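PDB 6JKV: PppA from Pseudomonas aeruginosa, which binds manganese, probably acts as a PP2C-family protein serine/threonine phosphatase and is a key regulatory component of type VI secretion. Local coordinates for residues Ala47-Val58 with Ser73-Arg81; Ala86-Arg97 with Leu125-Leu136. One frame throughout, in Å; residues are numbered along the deposited sequence.

Contact 1: residues Ala47-Val58 with Ser73-Arg81; sequences ASLDAPEAGLWV and SSLIVDTLR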
loop_
_atom_site.group_PDB
_atom_site.type_symbol
_atom_site.label_atom_id
_atom_site.label_comp_id
_atom_site.label_asym_id
_atom_site.label_seq_id
_atom_site.Cartn_x
_atom_site.Cartn_y
_atom_site.Cartn_z
ATOM N N ALA A 47 -0.038 -6.237 -5.859
ATOM C CA ALA A 47 1.396 -6.575 -5.728
ATOM C C ALA A 47 1.926 -5.976 -4.431
ATOM O O ALA A 47 1.302 -5.043 -3.889
ATOM C CB ALA A 47 2.179 -6.067 -6.915
ATOM N N SER A 48 3.031 -6.514 -3.941
ATOM C CA SER A 48 3.677 -6.002 -2.718
ATOM C C SER A 48 5.184 -6.163 -2.842
ATOM O O SER A 48 5.639 -7.010 -3.608
ATOM C CB SER A 48 3.128 -6.668 -1.480
ATOM O OG SER A 48 3.498 -8.032 -1.429
ATOM N N LEU A 49 5.909 -5.323 -2.109
ATOM C CA LEU A 49 7.369 -5.433 -1.928
ATOM C C LEU A 49 7.667 -5.398 -0.428
ATOM O O LEU A 49 7.329 -4.397 0.242
ATOM C CB LEU A 49 8.084 -4.299 -2.660
ATOM C CG LEU A 49 9.590 -4.283 -2.410
ATOM C CD1 LEU A 49 10.249 -5.435 -3.156
ATOM C CD2 LEU A 49 10.219 -2.951 -2.788
ATOM N N ASP A 50 8.283 -6.463 0.071
ATOM C CA ASP A 50 8.694 -6.587 1.486
ATOM C C ASP A 50 10.223 -6.537 1.531
ATOM O O ASP A 50 10.846 -7.604 1.496
ATOM C CB ASP A 50 8.101 -7.861 2.088
ATOM C CG ASP A 50 8.419 -8.034 3.559
ATOM O OD1 ASP A 50 8.580 -7.003 4.252
ATOM O OD2 ASP A 50 8.518 -9.196 4.010
ATOM N N ALA A 51 10.805 -5.337 1.574
ATOM C CA ALA A 51 12.271 -5.144 1.524
ATOM C C ALA A 51 12.727 -4.439 2.798
ATOM O O ALA A 51 13.188 -3.296 2.757
ATOM C CB ALA A 51 12.675 -4.386 0.277
ATOM N N PRO A 52 12.654 -5.107 3.970
ATOM C CA PRO A 52 13.159 -4.501 5.203
ATOM C C PRO A 52 14.678 -4.294 5.150
ATOM O O PRO A 52 15.159 -3.473 5.884
ATOM C CB PRO A 52 12.771 -5.511 6.293
ATOM C CG PRO A 52 12.678 -6.833 5.559
ATOM C CD PRO A 52 12.159 -6.480 4.183
ATOM N N GLU A 53 15.375 -5.017 4.268
ATOM C CA GLU A 53 16.833 -4.841 4.034
ATOM C C GLU A 53 17.112 -3.465 3.414
ATOM O O GLU A 53 18.286 -3.046 3.455
ATOM C CB GLU A 53 17.405 -5.964 3.161
ATOM C CG GLU A 53 16.954 -5.941 1.707
ATOM C CD GLU A 53 15.625 -6.625 1.424
ATOM O OE1 GLU A 53 14.883 -6.950 2.383
ATOM O OE2 GLU A 53 15.329 -6.827 0.233
ATOM N N ALA A 54 16.100 -2.802 2.844
ATOM C CA ALA A 54 16.201 -1.433 2.288
ATOM C C ALA A 54 15.318 -0.462 3.077
ATOM O O ALA A 54 15.190 0.714 2.645
ATOM C CB ALA A 54 15.822 -1.434 0.820
ATOM N N GLY A 55 14.731 -0.927 4.181
ATOM C CA GLY A 55 13.743 -0.160 4.963
ATOM C C GLY A 55 12.556 0.253 4.111
ATOM O O GLY A 55 12.096 1.371 4.277
ATOM N N LEU A 56 12.083 -0.627 3.228
ATOM C CA LEU A 56 11.036 -0.298 2.231
ATOM C C LEU A 56 9.942 -1.355 2.261
ATOM O O LEU A 56 10.264 -2.559 2.232
ATOM C CB LEU A 56 11.637 -0.227 0.827
ATOM C CG LEU A 56 10.686 0.310 -0.242
ATOM C CD1 LEU A 56 10.207 1.708 0.111
ATOM C CD2 LEU A 56 11.369 0.320 -1.601
ATOM N N TRP A 57 8.694 -0.901 2.308
ATOM C CA TRP A 57 7.499 -1.777 2.264
ATOM C C TRP A 57 6.459 -1.126 1.365
ATOM O O TRP A 57 6.174 0.060 1.555
ATOM C CB TRP A 57 6.972 -2.033 3.674
ATOM C CG TRP A 57 8.041 -2.578 4.565
ATOM C CD1 TRP A 57 8.406 -3.883 4.702
ATOM C CD2 TRP A 57 8.911 -1.823 5.422
ATOM N NE1 TRP A 57 9.437 -3.994 5.595
ATOM C CE2 TRP A 57 9.759 -2.746 6.061
ATOM C CE3 TRP A 57 9.043 -0.466 5.719
ATOM C CZ2 TRP A 57 10.726 -2.351 6.985
ATOM C CZ3 TRP A 57 9.999 -0.076 6.633
ATOM C CH2 TRP A 57 10.831 -1.005 7.249
ATOM N N VAL A 58 5.941 -1.887 0.412
ATOM C CA VAL A 58 5.074 -1.348 -0.662
ATOM C C VAL A 58 3.886 -2.289 -0.823
ATOM O O VAL A 58 4.087 -3.512 -0.794
ATOM C CB VAL A 58 5.851 -1.179 -1.981
ATOM C CG1 VAL A 58 4.938 -0.717 -3.104
ATOM C CG2 VAL A 58 7.033 -0.229 -1.824
ATOM N N SER A 73 1.299 -2.769 -11.347
ATOM C CA SER A 73 1.612 -3.018 -9.914
ATOM C C SER A 73 2.981 -3.695 -9.801
ATOM O O SER A 73 3.748 -3.312 -8.906
ATOM C CB SER A 73 0.514 -3.797 -9.209
ATOM O OG SER A 73 0.364 -5.118 -9.716
ATOM N N SER A 74 3.295 -4.631 -10.704
ATOM C CA SER A 74 4.590 -5.350 -10.705
ATOM C C SER A 74 5.699 -4.384 -11.125
ATOM O O SER A 74 6.780 -4.441 -10.507
ATOM C CB SER A 74 4.555 -6.591 -11.554
ATOM O OG SER A 74 4.007 -6.306 -12.819
ATOM N N LEU A 75 5.442 -3.524 -12.118
ATOM C CA LEU A 75 6.419 -2.493 -12.566
ATOM C C LEU A 75 6.740 -1.562 -11.388
ATOM O O LEU A 75 7.909 -1.166 -11.227
ATOM C CB LEU A 75 5.867 -1.699 -13.756
ATOM C CG LEU A 75 6.782 -0.573 -14.249
ATOM C CD1 LEU A 75 8.144 -1.114 -14.655
ATOM C CD2 LEU A 75 6.150 0.197 -15.402
ATOM N N ILE A 76 5.727 -1.208 -10.602
ATOM C CA ILE A 76 5.916 -0.378 -9.385
ATOM C C ILE A 76 6.899 -1.086 -8.449
ATOM O O ILE A 76 7.903 -0.461 -8.054
ATOM C CB ILE A 76 4.569 -0.098 -8.698
ATOM C CG1 ILE A 76 3.802 1.023 -9.401
ATOM C CG2 ILE A 76 4.763 0.199 -7.222
ATOM C CD1 ILE A 76 2.367 1.134 -8.956
ATOM N N VAL A 77 6.603 -2.335 -8.082
ATOM C CA VAL A 77 7.374 -3.049 -7.028
ATOM C C VAL A 77 8.803 -3.274 -7.536
ATOM O O VAL A 77 9.737 -3.086 -6.743
ATOM C CB VAL A 77 6.693 -4.351 -6.554
ATOM C CG1 VAL A 77 5.342 -4.072 -5.902
ATOM C CG2 VAL A 77 6.537 -5.360 -7.668
ATOM N N ASP A 78 8.974 -3.613 -8.812
ATOM C CA ASP A 78 10.316 -3.881 -9.392
ATOM C C ASP A 78 11.138 -2.594 -9.497
ATOM O O ASP A 78 12.355 -2.663 -9.233
ATOM C CB ASP A 78 10.230 -4.529 -10.773
ATOM C CG ASP A 78 9.614 -5.918 -10.763
ATOM O OD1 ASP A 78 9.515 -6.518 -9.664
ATOM O OD2 ASP A 78 9.215 -6.383 -11.853
ATOM N N THR A 79 10.527 -1.488 -9.927
ATOM C CA THR A 79 11.223 -0.182 -10.044
ATOM C C THR A 79 11.653 0.288 -8.649
ATOM O O THR A 79 12.793 0.778 -8.500
ATOM C CB THR A 79 10.354 0.867 -10.753
ATOM O OG1 THR A 79 9.991 0.379 -12.048
ATOM C CG2 THR A 79 11.068 2.200 -10.878
ATOM N N LEU A 80 10.780 0.135 -7.651
ATOM C CA LEU A 80 11.084 0.618 -6.281
ATOM C C LEU A 80 12.140 -0.290 -5.649
ATOM O O LEU A 80 13.018 0.230 -4.937
ATOM C CB LEU A 80 9.800 0.680 -5.454
ATOM C CG LEU A 80 8.824 1.781 -5.875
ATOM C CD1 LEU A 80 7.751 1.959 -4.816
ATOM C CD2 LEU A 80 9.540 3.105 -6.147
ATOM N N ARG A 81 12.103 -1.589 -5.947
ATOM C CA ARG A 81 13.074 -2.547 -5.373
ATOM C C ARG A 81 14.489 -2.181 -5.837
ATOM O O ARG A 81 15.424 -2.276 -5.020
ATOM C CB ARG A 81 12.716 -3.990 -5.751
ATOM C CG ARG A 81 13.498 -5.033 -4.964
ATOM C CD ARG A 81 13.502 -6.395 -5.631
ATOM N NE ARG A 81 12.262 -7.135 -5.418
ATOM C CZ ARG A 81 11.279 -7.260 -6.316
ATOM N NH1 ARG A 81 11.371 -6.700 -7.518
ATOM N NH2 ARG A 81 10.206 -7.973 -6.016
#
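Leu49 and Arg81 cross obliquely: CD1 of Leu49 lies over one face of the Arg81 guanidinium, 3.5 Å from Arg81 NE, while Leu49 CD2 reaches back toward the Arg81 backbone. A bend at chi3 (-79°) turns the guanidinium back over that methyl, and the guanidinium is steadied by a salt bridge from Arg81 NH1 to Asp78 OD1 (2.8 Å), which lies in the guanidinium plane. One turn earlier, Val77 sets CG1 over the strand backbone, 3.7 Å from Ser48 C, and its CB faces Leu49 CB. Strands 46-51 and 56-63 form a beta hairpin with a G1 bulge, Gly55 and Leu56 both facing Ala51; helix 69-82 runs along this edge of one sheet of the PP2C sandwich, the axis of its 73-81 part 15° from that of strand 47-51. On the second strand Val58 and Leu80 cross at about a right angle, Val58 CG2 meeting Leu80 CD1 at 3.8 Å, and Leu56 CD2 comes 3.7 Å from Leu80 O. At the end toward the metal site, Ala47 CB packs 3.5 Å from Ser73 OG, a hydroxyl whose main hydrogen-bond partner is the backbone oxygen of Glu45, with that of Asp70 an alternative acceptor.

Contact 2: residues Ala86-Arg97 with Leu125-Leu136; sequences ASSLPAYVGALR and LLAARGNQASCL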
loop_
_atom_site.group_PDB
_atom_site.type_symbol
_atom_site.label_atom_id
_atom_site.label_comp_id
_atom_site.label_asym_id
_atom_site.label_seq_id
_atom_site.Cartn_x
_atom_site.Cartn_y
_atom_site.Cartn_z
ATOM N N ALA A 86 19.656 4.545 0.058
ATOM C CA ALA A 86 20.386 5.719 0.592
ATOM C C ALA A 86 20.158 5.788 2.106
ATOM O O ALA A 86 19.024 5.510 2.554
ATOM C CB ALA A 86 19.938 6.987 -0.094
ATOM N N SER A 87 21.201 6.127 2.865
ATOM C CA SER A 87 21.181 6.097 4.350
ATOM C C SER A 87 20.259 7.206 4.869
ATOM O O SER A 87 19.587 6.983 5.889
ATOM C CB SER A 87 22.566 6.216 4.920
ATOM O OG SER A 87 23.142 7.457 4.557
ATOM N N SER A 88 20.242 8.356 4.181
ATOM C CA SER A 88 19.382 9.521 4.511
ATOM C C SER A 88 17.953 9.257 4.039
ATOM O O SER A 88 17.746 9.084 2.821
ATOM C CB SER A 88 19.908 10.787 3.906
ATOM O OG SER A 88 18.899 11.784 3.856
ATOM N N LEU A 89 17.000 9.263 4.965
ATOM C CA LEU A 89 15.580 9.006 4.642
ATOM C C LEU A 89 15.048 10.063 3.672
ATOM O O LEU A 89 14.399 9.701 2.697
ATOM C CB LEU A 89 14.750 8.939 5.926
ATOM C CG LEU A 89 13.254 8.693 5.719
ATOM C CD1 LEU A 89 12.987 7.457 4.871
ATOM C CD2 LEU A 89 12.545 8.557 7.051
ATOM N N PRO A 90 15.251 11.384 3.865
ATOM C CA PRO A 90 14.710 12.356 2.908
ATOM C C PRO A 90 15.231 12.172 1.477
ATOM O O PRO A 90 14.461 12.346 0.555
ATOM C CB PRO A 90 15.134 13.720 3.466
ATOM C CG PRO A 90 15.345 13.458 4.943
ATOM C CD PRO A 90 15.885 12.042 5.020
ATOM N N ALA A 91 16.510 11.835 1.314
ATOM C CA ALA A 91 17.100 11.585 -0.021
ATOM C C ALA A 91 16.470 10.328 -0.618
ATOM O O ALA A 91 16.139 10.345 -1.813
ATOM C CB ALA A 91 18.603 11.466 0.054
ATOM N N TYR A 92 16.316 9.282 0.196
ATOM C CA TYR A 92 15.666 8.015 -0.213
ATOM C C TYR A 92 14.253 8.323 -0.712
ATOM O O TYR A 92 13.893 7.878 -1.805
ATOM C CB TYR A 92 15.678 7.000 0.932
ATOM C CG TYR A 92 15.281 5.604 0.528
ATOM C CD1 TYR A 92 15.752 5.026 -0.644
ATOM C CD2 TYR A 92 14.463 4.838 1.338
ATOM C CE1 TYR A 92 15.401 3.736 -1.009
ATOM C CE2 TYR A 92 14.098 3.550 0.985
ATOM C CZ TYR A 92 14.574 2.994 -0.187
ATOM O OH TYR A 92 14.227 1.723 -0.520
ATOM N N VAL A 93 13.505 9.124 0.050
ATOM C CA VAL A 93 12.096 9.484 -0.280
ATOM C C VAL A 93 12.068 10.251 -1.604
ATOM O O VAL A 93 11.178 9.950 -2.423
ATOM C CB VAL A 93 11.431 10.273 0.862
ATOM C CG1 VAL A 93 10.155 10.958 0.411
ATOM C CG2 VAL A 93 11.173 9.370 2.057
ATOM N N GLY A 94 13.002 11.189 -1.809
ATOM C CA GLY A 94 13.161 11.884 -3.098
ATOM C C GLY A 94 13.352 10.905 -4.248
ATOM O O GLY A 94 12.702 11.082 -5.300
ATOM N N ALA A 95 14.196 9.888 -4.050
ATOM C CA ALA A 95 14.496 8.863 -5.076
ATOM C C ALA A 95 13.246 8.021 -5.344
ATOM O O ALA A 95 13.009 7.695 -6.521
ATOM C CB ALA A 95 15.662 7.999 -4.650
ATOM N N LEU A 96 12.476 7.689 -4.297
ATOM C CA LEU A 96 11.214 6.920 -4.447
ATOM C C LEU A 96 10.227 7.724 -5.296
ATOM O O LEU A 96 9.622 7.132 -6.218
ATOM C CB LEU A 96 10.618 6.602 -3.075
ATOM C CG LEU A 96 11.448 5.678 -2.185
ATOM C CD1 LEU A 96 10.965 5.760 -0.751
ATOM C CD2 LEU A 96 11.394 4.241 -2.680
ATOM N N ARG A 97 10.077 9.014 -4.989
ATOM C CA ARG A 97 9.182 9.931 -5.742
ATOM C C ARG A 97 9.561 9.921 -7.225
ATOM O O ARG A 97 8.645 9.818 -8.074
ATOM C CB ARG A 97 9.259 11.362 -5.205
ATOM C CG ARG A 97 8.507 11.564 -3.901
ATOM C CD ARG A 97 8.670 12.979 -3.400
ATOM N NE ARG A 97 7.766 13.319 -2.311
ATOM C CZ ARG A 97 6.532 13.794 -2.459
ATOM N NH1 ARG A 97 6.012 13.968 -3.667
ATOM N NH2 ARG A 97 5.817 14.104 -1.390
ATOM N N LEU A 125 3.387 3.141 0.244
ATOM C CA LEU A 125 4.707 2.662 0.700
ATOM C C LEU A 125 4.997 3.283 2.061
ATOM O O LEU A 125 4.417 4.330 2.394
ATOM C CB LEU A 125 5.794 2.945 -0.348
ATOM C CG LEU A 125 6.291 4.379 -0.511
ATOM C CD1 LEU A 125 7.445 4.687 0.434
ATOM C CD2 LEU A 125 6.731 4.620 -1.951
ATOM N N LEU A 126 5.816 2.579 2.835
ATOM C CA LEU A 126 6.453 3.098 4.062
ATOM C C LEU A 126 7.957 2.864 3.925
ATOM O O LEU A 126 8.357 1.743 3.589
ATOM C CB LEU A 126 5.865 2.388 5.282
ATOM C CG LEU A 126 6.578 2.644 6.607
ATOM C CD1 LEU A 126 6.185 4.003 7.162
ATOM C CD2 LEU A 126 6.283 1.537 7.609
ATOM N N ALA A 127 8.750 3.906 4.139
ATOM C CA ALA A 127 10.222 3.827 4.176
ATOM C C ALA A 127 10.678 4.292 5.554
ATOM O O ALA A 127 10.170 5.328 6.023
ATOM C CB ALA A 127 10.820 4.667 3.083
ATOM N N ALA A 128 11.569 3.535 6.185
ATOM C CA ALA A 128 12.007 3.782 7.571
ATOM C C ALA A 128 13.529 3.835 7.620
ATOM O O ALA A 128 14.188 3.052 6.912
ATOM C CB ALA A 128 11.458 2.726 8.502
ATOM N N ARG A 129 14.043 4.763 8.424
ATOM C CA ARG A 129 15.471 4.861 8.812
ATOM C C ARG A 129 15.529 5.212 10.301
ATOM O O ARG A 129 15.173 6.340 10.663
ATOM C CB ARG A 129 16.195 5.923 7.984
ATOM C CG ARG A 129 16.291 5.604 6.499
ATOM C CD ARG A 129 17.225 4.443 6.240
ATOM N NE ARG A 129 17.495 4.295 4.815
ATOM C CZ ARG A 129 16.751 3.597 3.959
ATOM N NH1 ARG A 129 15.670 2.957 4.381
ATOM N NH2 ARG A 129 17.099 3.548 2.676
ATOM N N GLY A 130 15.940 4.258 11.133
ATOM C CA GLY A 130 15.983 4.435 12.594
ATOM C C GLY A 130 14.629 4.859 13.146
ATOM O O GLY A 130 13.632 4.118 12.952
ATOM N N ASN A 131 14.585 6.044 13.760
ATOM C CA ASN A 131 13.398 6.575 14.482
ATOM C C ASN A 131 12.481 7.381 13.561
ATOM O O ASN A 131 11.487 7.916 14.070
ATOM C CB ASN A 131 13.804 7.461 15.662
ATOM C CG ASN A 131 14.639 6.701 16.667
ATOM O OD1 ASN A 131 14.555 5.482 16.730
ATOM N ND2 ASN A 131 15.465 7.391 17.434
ATOM N N GLN A 132 12.801 7.502 12.275
ATOM C CA GLN A 132 11.960 8.295 11.349
ATOM C C GLN A 132 11.465 7.390 10.229
ATOM O O GLN A 132 12.199 6.466 9.805
ATOM C CB GLN A 132 12.691 9.518 10.797
ATOM C CG GLN A 132 14.193 9.344 10.671
ATOM C CD GLN A 132 14.882 10.675 10.506
ATOM O OE1 GLN A 132 14.633 11.609 11.272
ATOM N NE2 GLN A 132 15.733 10.773 9.490
ATOM N N ALA A 133 10.243 7.651 9.784
ATOM C CA ALA A 133 9.641 6.953 8.639
ATOM C C ALA A 133 8.850 7.952 7.808
ATOM O O ALA A 133 8.515 9.030 8.318
ATOM C CB ALA A 133 8.788 5.800 9.108
ATOM N N SER A 134 8.633 7.607 6.546
ATOM C CA SER A 134 7.821 8.390 5.590
ATOM C C SER A 134 6.840 7.447 4.909
ATOM O O SER A 134 7.234 6.322 4.566
ATOM C CB SER A 134 8.689 9.101 4.591
ATOM O OG SER A 134 9.551 10.026 5.233
ATOM N N CYS A 135 5.604 7.899 4.734
ATOM C CA CYS A 135 4.580 7.209 3.927
ATOM C C CYS A 135 4.332 8.039 2.671
ATOM O O CYS A 135 4.079 9.251 2.787
ATOM C CB CYS A 135 3.293 7.013 4.715
ATOM S SG CYS A 135 1.904 6.424 3.714
ATOM N N LEU A 136 4.438 7.401 1.509
ATOM C CA LEU A 136 3.995 7.980 0.220
ATOM C C LEU A 136 2.828 7.136 -0.282
ATOM O O LEU A 136 2.911 5.899 -0.214
ATOM C CB LEU A 136 5.145 7.966 -0.788
ATOM C CG LEU A 136 6.296 8.926 -0.509
ATOM C CD1 LEU A 136 7.523 8.550 -1.332
ATOM C CD2 LEU A 136 5.884 10.364 -0.778
HETATM O O HOH W 1 17.797 9.565 8.058
#
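Leu89 is the knob at the start of the helix, and its two methyls straddle the hairpin: CD1 leans on Ala127, 4.0 Å from Ala127 CB, and CD2 settles over the partner strand, 3.5 Å from Gln132 O. With CG anti to the backbone N (chi1 179°), the branch is carried down to the sheet although the CB itself does not point there. The small Ala127 makes a shallow hollow into which Leu96 CD1 also fits from further along the helix, also touching Leu125 CD1 at 3.9 Å. Val93 fills the next dip, with CG2 on Ser134 CB (3.6 Å) and CG1 against Leu136 CD1. Leu136 is the bump answering it: CD1 also meets Leu96 CB, while CD2 lies over one face of the Arg97 guanidinium, whose NH2 makes a salt bridge with Glu198.

Arg129 rises from the end of its strand, bent at chi2 (-69°), and packs against the start of the helix. Its NE and NH2 grip Ala86 O side-on, at 3.0 and 2.8 Å, with that oxygen near the guanidinium plane, and NH1 turns back to Ala128 O. The same guanidinium sets NH2 over one face of the Tyr92 ring, toward its rim, in an off-centre cation-pi contact, CZ 4.3 Å from the ring centroid and the planes 35° apart; Leu96 CD1 lies over the opposite face. A water accepts from Leu89 N and, weakly, from Gln132 NE2, joining the helix start to the hairpin turn.

A type II' turn from Arg129 to Gln132 joins the two antiparallel strands, so the arrangement is a beta hairpin covered by a helix, which belongs to one of the two helical layers flanking the paired sheets in the alpha-beta-beta-alpha sandwich of PP2C phosphatases.

Overall arrangement
Contacts 1 and 2 lie side by side on one five-stranded antiparallel sheet, their centres 13 Å apart. Helices 69-82 and 89-114 follow one another in the chain and cover the sheet together, so the two contacts come one after the other along the chain. Neighbouring strands 56-63 and 120-129 join them: Trp57 O probably accepts from Leu126 N (2.8 Å), and Ala54 O probably from Arg129 NH1 (2.9 Å). Leu80 of helix 69-82 packs on Leu96 of helix 89-114 and on Leu125 of the sheet. Contact 1 reaches toward the manganese site: the Ser73 side chain is about 8 Å from a bound manganese ion and about 7 Å from that of the metal ligand Asp61, whereas contact 2 is remote from it.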